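Type-iv like pilin ttha1219 (Thermus thermophilus, PDB 5G23) is a type IV pilin-like protein resembling type II secretion pseudopilins, probably serving in the pilus machinery of natural competence and DNA uptake. Local coordinates at residues B[162-173]-B[227-235]. Sequence-based numbering, arbitrary orientation.
Sequences VNLRPEGASPKV and WIVQTPNLA
Leu234 and Val173 form the centre of this contact, in which a short 3-10 segment, 232-234, packs against a beta hairpin of strands 160-165 and 168-170 and against Val173, which follows it on the way into strand 173-184. The hairpin is closed by a type I turn from Arg165 to Gly168 and lies at one edge of the seven-stranded antiparallel sheet, whereas strand 221-230, which leads into the 3-10 segment, belongs with 173-184 to the four-stranded one. Packing on Val162, Leu164 and Ala169 thus joins the two sheets, while the Val173 bonds stay beside the four-stranded sheet. CB of Leu234 is directed toward the hairpin segment: with CG anti to the carbonyl carbon (chi1 -55°), its CD2 methyl reaches CG1 of Val162 at 4.2 Å, and Ala71 and Leu72 of strand 69-75 continue the same apolar surface. Its CB lies 4.2 Å from CB of Val173. Leu164 joins from the same strand as Val162, laying CD1 3.6 Å from the carbonyl O of Asn233.

Two hydrogen bonds grip Val173 through its backbone. Its N-H donates to Leu234 O over 3.2 Å, at 151° about the hydrogen but from well above the carbonyl plane; Ala169 CB also lies close to Leu234 O, at 3.1 Å, without bonding. Thr231 OG1 donates to Val173 O over 3.0 Å, also from above that carbonyl's plane. Thr231 holds OG1 between its backbone N and carbonyl carbon (chi1 56°), which brings the oxygen to Val173. A valine here would probably leave the Val173 carbonyl without this donor, with Thr231 O and Leu234 O, both acceptors, still close by. Ala235 sits at the exposed margin, its CB 3.7 Å from Val173 O, while its carbonyl O lies 3.7 Å from Lys172 CG.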
loop_
_atom_site.group_PDB
_atom_site.type_symbol
_atom_site.label_atom_id
_atom_site.label_comp_id
_atom_site.label_asym_id
_atom_site.label_seq_id
_atom_site.Cartn_x
_atom_site.Cartn_y
_atom_site.Cartn_z
ATOM N N VAL B 162 20.846 11.829 4.602
ATOM C CA VAL B 162 20.322 12.979 5.356
ATOM C C VAL B 162 20.425 12.709 6.836
ATOM O O VAL B 162 19.955 11.674 7.321
ATOM C CB VAL B 162 18.864 13.244 5.045
ATOM C CG1 VAL B 162 18.326 14.398 5.869
ATOM C CG2 VAL B 162 18.696 13.541 3.564
ATOM N N ASN B 163 21.009 13.671 7.548
ATOM C CA ASN B 163 21.120 13.643 9.023
ATOM C C ASN B 163 20.275 14.765 9.636
ATOM O O ASN B 163 20.295 15.913 9.181
ATOM C CB ASN B 163 22.600 13.772 9.429
ATOM C CG ASN B 163 23.463 12.637 8.829
ATOM O OD1 ASN B 163 24.424 12.897 8.066
ATOM N ND2 ASN B 163 23.052 11.383 9.038
ATOM N N LEU B 164 19.474 14.412 10.613
ATOM C CA LEU B 164 18.638 15.381 11.286
ATOM C C LEU B 164 19.324 15.705 12.611
ATOM O O LEU B 164 19.603 14.844 13.429
ATOM C CB LEU B 164 17.242 14.841 11.498
ATOM C CG LEU B 164 16.569 14.426 10.194
ATOM C CD1 LEU B 164 15.107 14.056 10.430
ATOM C CD2 LEU B 164 16.675 15.551 9.193
ATOM N N ARG B 165 19.618 16.968 12.793
ATOM C CA ARG B 165 20.305 17.451 13.999
ATOM C C ARG B 165 19.385 18.432 14.659
ATOM O O ARG B 165 18.489 18.996 14.019
ATOM C CB ARG B 165 21.635 18.088 13.648
ATOM C CG ARG B 165 22.564 17.065 12.983
ATOM C CD ARG B 165 23.974 17.580 12.802
ATOM N NE ARG B 165 24.586 18.187 13.996
ATOM C CZ ARG B 165 24.676 17.655 15.216
ATOM N NH1 ARG B 165 24.170 16.465 15.508
ATOM N NH2 ARG B 165 25.263 18.359 16.193
ATOM N N PRO B 166 19.547 18.608 15.953
ATOM C CA PRO B 166 18.671 19.587 16.589
ATOM C C PRO B 166 18.617 20.929 15.810
ATOM O O PRO B 166 17.536 21.505 15.683
ATOM C CB PRO B 166 19.285 19.733 17.987
ATOM C CG PRO B 166 19.902 18.402 18.244
ATOM C CD PRO B 166 20.438 17.941 16.910
ATOM N N GLU B 167 19.759 21.432 15.338
ATOM C CA GLU B 167 19.774 22.686 14.525
ATOM C C GLU B 167 19.004 22.556 13.184
ATOM O O GLU B 167 18.516 23.539 12.658
ATOM C CB GLU B 167 21.197 23.223 14.301
ATOM C CG GLU B 167 22.157 22.327 13.531
ATOM C CD GLU B 167 22.912 21.346 14.426
ATOM O OE1 GLU B 167 22.394 20.950 15.485
ATOM O OE2 GLU B 167 24.016 20.902 14.018
ATOM N N GLY B 168 18.885 21.358 12.642
ATOM C CA GLY B 168 18.116 21.160 11.419
ATOM C C GLY B 168 18.583 19.984 10.572
ATOM O O GLY B 168 19.454 19.210 10.982
ATOM N N ALA B 169 18.010 19.869 9.370
ATOM C CA ALA B 169 18.326 18.799 8.473
ATOM C C ALA B 169 19.546 19.151 7.641
ATOM O O ALA B 169 19.720 20.297 7.238
ATOM C CB ALA B 169 17.140 18.497 7.559
ATOM N N SER B 170 20.353 18.143 7.318
ATOM C CA SER B 170 21.513 18.347 6.473
ATOM C C SER B 170 21.740 17.169 5.543
ATOM O O SER B 170 22.026 16.045 6.015
ATOM C CB SER B 170 22.739 18.567 7.358
ATOM O OG SER B 170 23.852 18.868 6.551
ATOM N N PRO B 171 21.611 17.382 4.217
ATOM C CA PRO B 171 21.036 18.595 3.589
ATOM C C PRO B 171 19.525 18.651 3.773
ATOM O O PRO B 171 18.961 17.698 4.301
ATOM C CB PRO B 171 21.343 18.392 2.111
ATOM C CG PRO B 171 21.303 16.913 1.958
ATOM C CD PRO B 171 21.982 16.382 3.205
ATOM N N LYS B 172 18.901 19.713 3.287
ATOM C CA LYS B 172 17.464 19.894 3.381
ATOM C C LYS B 172 16.789 19.293 2.163
ATOM O O LYS B 172 16.839 19.838 1.067
ATOM C CB LYS B 172 17.042 21.377 3.484
ATOM C CG LYS B 172 16.960 21.929 4.881
ATOM C CD LYS B 172 18.297 22.466 5.352
ATOM C CE LYS B 172 18.218 23.100 6.766
ATOM N NZ LYS B 172 19.494 23.005 7.529
ATOM N N VAL B 173 16.125 18.167 2.332
ATOM C CA VAL B 173 15.476 17.485 1.247
ATOM C C VAL B 173 13.984 17.688 1.363
ATOM O O VAL B 173 13.390 17.363 2.349
ATOM C CB VAL B 173 15.793 15.963 1.263
ATOM C CG1 VAL B 173 14.967 15.211 0.239
ATOM C CG2 VAL B 173 17.276 15.734 0.994
ATOM N N TRP B 227 6.183 9.335 -9.512
ATOM C CA TRP B 227 5.428 9.984 -8.476
ATOM C C TRP B 227 6.356 10.744 -7.516
ATOM O O TRP B 227 7.504 10.343 -7.353
ATOM C CB TRP B 227 4.469 9.001 -7.806
ATOM C CG TRP B 227 5.065 7.936 -6.928
ATOM C CD1 TRP B 227 4.931 7.897 -5.627
ATOM C CD2 TRP B 227 5.740 6.746 -7.299
ATOM N NE1 TRP B 227 5.532 6.810 -5.102
ATOM C CE2 TRP B 227 6.042 6.069 -6.127
ATOM C CE3 TRP B 227 6.201 6.215 -8.515
ATOM C CZ2 TRP B 227 6.742 4.872 -6.110
ATOM C CZ3 TRP B 227 6.830 4.978 -8.526
ATOM C CH2 TRP B 227 7.127 4.315 -7.319
ATOM N N ILE B 228 5.827 11.808 -6.941
ATOM C CA ILE B 228 6.554 12.683 -6.080
ATOM C C ILE B 228 6.014 12.528 -4.688
ATOM O O ILE B 228 4.809 12.519 -4.481
ATOM C CB ILE B 228 6.350 14.145 -6.469
ATOM C CG1 ILE B 228 6.649 14.352 -7.930
ATOM C CG2 ILE B 228 7.218 14.994 -5.543
ATOM C CD1 ILE B 228 8.032 13.873 -8.385
ATOM N N VAL B 229 6.909 12.328 -3.743
ATOM C CA VAL B 229 6.590 12.166 -2.321
ATOM C C VAL B 229 7.204 13.289 -1.534
ATOM O O VAL B 229 8.432 13.455 -1.562
ATOM C CB VAL B 229 7.152 10.853 -1.788
ATOM C CG1 VAL B 229 6.697 10.678 -0.357
ATOM C CG2 VAL B 229 6.627 9.669 -2.590
ATOM N N GLN B 230 6.379 14.114 -0.858
ATOM C CA GLN B 230 6.914 15.199 -0.062
ATOM C C GLN B 230 7.581 14.569 1.167
ATOM O O GLN B 230 7.125 13.525 1.669
ATOM C CB GLN B 230 5.817 16.211 0.313
ATOM C CG GLN B 230 5.104 16.802 -0.844
ATOM C CD GLN B 230 5.985 17.615 -1.750
ATOM O OE1 GLN B 230 5.974 17.375 -2.945
ATOM N NE2 GLN B 230 6.784 18.524 -1.218
ATOM N N THR B 231 8.650 15.211 1.662
ATOM C CA THR B 231 9.351 14.731 2.803
ATOM C C THR B 231 9.520 15.861 3.826
ATOM O O THR B 231 10.629 16.306 4.121
ATOM C CB THR B 231 10.712 14.139 2.406
ATOM O OG1 THR B 231 11.463 15.118 1.698
ATOM C CG2 THR B 231 10.572 12.882 1.529
ATOM N N PRO B 232 8.401 16.367 4.376
ATOM C CA PRO B 232 8.492 17.527 5.247
ATOM C C PRO B 232 9.364 17.259 6.495
ATOM O O PRO B 232 10.007 18.193 7.020
ATOM C CB PRO B 232 7.035 17.820 5.615
ATOM C CG PRO B 232 6.304 16.552 5.345
ATOM C CD PRO B 232 7.017 15.930 4.174
ATOM N N ASN B 233 9.424 16.020 6.978
ATOM C CA ASN B 233 10.304 15.752 8.132
ATOM C C ASN B 233 11.786 15.882 7.795
ATOM O O ASN B 233 12.611 15.964 8.709
ATOM C CB ASN B 233 9.998 14.392 8.709
ATOM C CG ASN B 233 8.519 14.199 9.018
ATOM O OD1 ASN B 233 7.949 13.194 8.632
ATOM N ND2 ASN B 233 7.907 15.151 9.633
ATOM N N LEU B 234 12.177 15.868 6.523
ATOM C CA LEU B 234 13.597 16.033 6.170
ATOM C C LEU B 234 14.008 17.445 5.802
ATOM O O LEU B 234 15.143 17.674 5.311
ATOM C CB LEU B 234 13.949 15.136 4.993
ATOM C CG LEU B 234 13.646 13.645 5.138
ATOM C CD1 LEU B 234 14.030 12.974 3.859
ATOM C CD2 LEU B 234 14.395 13.055 6.314
ATOM N N ALA B 235 13.033 18.335 5.834
ATOM C CA ALA B 235 13.200 19.679 5.325
ATOM C C ALA B 235 13.292 20.585 6.510
ATOM O O ALA B 235 13.539 21.746 6.299
ATOM C CB ALA B 235 12.011 20.078 4.423
#